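Local coordinates for protein Non-ribosomal peptide synthetase (Methanobrevibacter ruminantium, PDB 6VTJ) that probably carries a peptide on the phosphopantetheine arm of its carrier domain and releases it by NAD(P)H-dependent reduction of the thioester, at residues D212-S217 with I251-I256. Numbering follows the deposited sequence.
Sequences DTVINS and IKYVQI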
# COMPACT_ATOMS: atom_id res chain seq x y z
N ASP A 212 26.05 -2.01 0.54
CA ASP A 212 26.04 -0.97 1.55
C ASP A 212 24.65 -0.62 2.07
O ASP A 212 24.52 -0.26 3.24
CB ASP A 212 26.70 0.29 1.00
CG ASP A 212 28.07 0.01 0.46
OD1 ASP A 212 28.87 -0.56 1.23
OD2 ASP A 212 28.36 0.33 -0.71
N THR A 213 23.63 -0.71 1.23
CA THR A 213 22.28 -0.34 1.63
C THR A 213 21.28 -1.33 1.07
O THR A 213 21.29 -1.59 -0.13
CB THR A 213 21.90 1.05 1.11
OG1 THR A 213 22.91 2.01 1.46
CG2 THR A 213 20.55 1.47 1.69
N VAL A 214 20.40 -1.86 1.92
CA VAL A 214 19.23 -2.61 1.47
C VAL A 214 18.06 -1.65 1.38
O VAL A 214 17.81 -0.89 2.32
CB VAL A 214 18.92 -3.78 2.41
CG1 VAL A 214 17.69 -4.52 1.90
CG2 VAL A 214 20.11 -4.73 2.52
N ILE A 215 17.38 -1.62 0.25
CA ILE A 215 16.11 -0.92 0.10
C ILE A 215 15.03 -1.97 -0.14
O ILE A 215 15.01 -2.64 -1.18
CB ILE A 215 16.15 0.12 -1.02
CG1 ILE A 215 17.35 1.07 -0.79
CG2 ILE A 215 14.85 0.90 -1.04
CD1 ILE A 215 17.35 2.32 -1.65
N ASN A 216 14.14 -2.11 0.85
CA ASN A 216 13.11 -3.15 0.85
C ASN A 216 11.79 -2.53 0.44
O ASN A 216 11.04 -1.98 1.26
CB ASN A 216 12.99 -3.83 2.20
CG ASN A 216 12.14 -5.09 2.10
OD1 ASN A 216 12.52 -6.03 1.41
ND2 ASN A 216 10.98 -5.08 2.73
N SER A 217 11.51 -2.58 -0.87
CA SER A 217 10.24 -2.16 -1.40
C SER A 217 9.36 -3.33 -1.80
O SER A 217 8.21 -3.11 -2.18
CB SER A 217 10.43 -1.22 -2.60
OG SER A 217 10.74 -1.96 -3.77
N ILE A 251 25.84 -2.38 6.98
CA ILE A 251 24.75 -2.42 6.00
C ILE A 251 23.56 -1.68 6.59
O ILE A 251 22.97 -2.12 7.58
CB ILE A 251 24.37 -3.86 5.61
CG1 ILE A 251 25.59 -4.61 5.07
CG2 ILE A 251 23.30 -3.85 4.53
CD1 ILE A 251 25.32 -6.07 4.70
N LYS A 252 23.24 -0.53 5.99
CA LYS A 252 21.98 0.17 6.24
C LYS A 252 20.80 -0.66 5.73
O LYS A 252 20.88 -1.29 4.68
CB LYS A 252 21.98 1.49 5.47
CG LYS A 252 22.38 2.73 6.18
CD LYS A 252 21.96 3.94 5.34
CE LYS A 252 22.47 3.83 3.92
NZ LYS A 252 23.96 3.80 3.86
N TYR A 253 19.68 -0.61 6.45
CA TYR A 253 18.44 -1.24 6.02
C TYR A 253 17.35 -0.18 5.92
O TYR A 253 16.93 0.39 6.93
CB TYR A 253 18.02 -2.35 6.98
CG TYR A 253 16.85 -3.17 6.45
CD1 TYR A 253 15.54 -2.77 6.67
CD2 TYR A 253 17.07 -4.35 5.74
CE1 TYR A 253 14.48 -3.52 6.18
CE2 TYR A 253 16.01 -5.10 5.26
CZ TYR A 253 14.72 -4.68 5.48
OH TYR A 253 13.66 -5.43 5.00
N VAL A 254 16.87 0.08 4.71
CA VAL A 254 15.83 1.05 4.44
C VAL A 254 14.55 0.30 4.11
O VAL A 254 14.47 -0.37 3.07
CB VAL A 254 16.22 1.99 3.31
CG1 VAL A 254 15.09 2.97 3.05
CG2 VAL A 254 17.53 2.71 3.67
N GLN A 255 13.56 0.42 4.97
CA GLN A 255 12.26 -0.20 4.79
C GLN A 255 11.31 0.82 4.17
O GLN A 255 11.20 1.94 4.67
CB GLN A 255 11.73 -0.69 6.15
CG GLN A 255 10.20 -0.98 6.19
CD GLN A 255 9.81 -2.23 5.42
OE1 GLN A 255 10.59 -2.75 4.61
NE2 GLN A 255 8.61 -2.74 5.68
N ILE A 256 10.65 0.45 3.07
CA ILE A 256 9.57 1.28 2.56
C ILE A 256 8.31 0.87 3.29
O ILE A 256 7.95 -0.31 3.30
CB ILE A 256 9.40 1.12 1.04
CG1 ILE A 256 10.75 1.30 0.32
CG2 ILE A 256 8.29 2.05 0.55
CD1 ILE A 256 11.50 2.63 0.68
O HOH W 1 25.64 2.28 5.19
O HOH W 2 13.99 -7.62 3.18
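Asn216 and Val214, on one face of the sheet, have the largest surfaces buried here: Asn216 meets Tyr253 and Gln255, and Val214 meets Tyr253 and Ile251. The Asn216 amide lies beside that of Gln255, the two planes only 12° apart, and its ND2 donates to Gln255 OE1 at 3.0 Å. This nearly straight bond runs in both amide planes and uses a lone pair of the acceptor. Gln255 reaches it through a bend at chi2 (71°) that turns its amide across towards Asn216. On its other branch, Asn216 OD1 is bound by Thr132 OG1 and weakly by a water that is also hydrogen-bonded to Tyr253 OH and lies at the ring's edge, in its plane. Tyr253 OH packs 3.3 Å from Asn216 CB. With an alanine here, Gln255 OE1 would probably lose its donor, leaving the glutamine amide freer to turn, and Thr132 OG1 would lose its partner. Val214 straddles two neighbours: CG1, anti to the backbone N (chi1 179°), lies 3.8 Å from Tyr253 CE2, whereas CG2 meets Ile251 CG2 at 3.9 Å. Between the two strands runs a parallel backbone ladder in which Val214 and Asn216 each both donate and accept, Val214 O receiving Val254 N at 2.7 Å. On the opposite face, Thr213 CG2 touches Val254 CG2, and Ile215 CG2 approaches Ile256 CD1. The pair forms neighbouring strands of a Rossmann-type beta-alpha-beta unit, connected by helix 229-246, whose Val238 packs on Asn216, Tyr253 and Gln255. Helix 291-308 also packs against Tyr253 and Gln255, while strands 129-132 and 313-322 extend the sheet on either side.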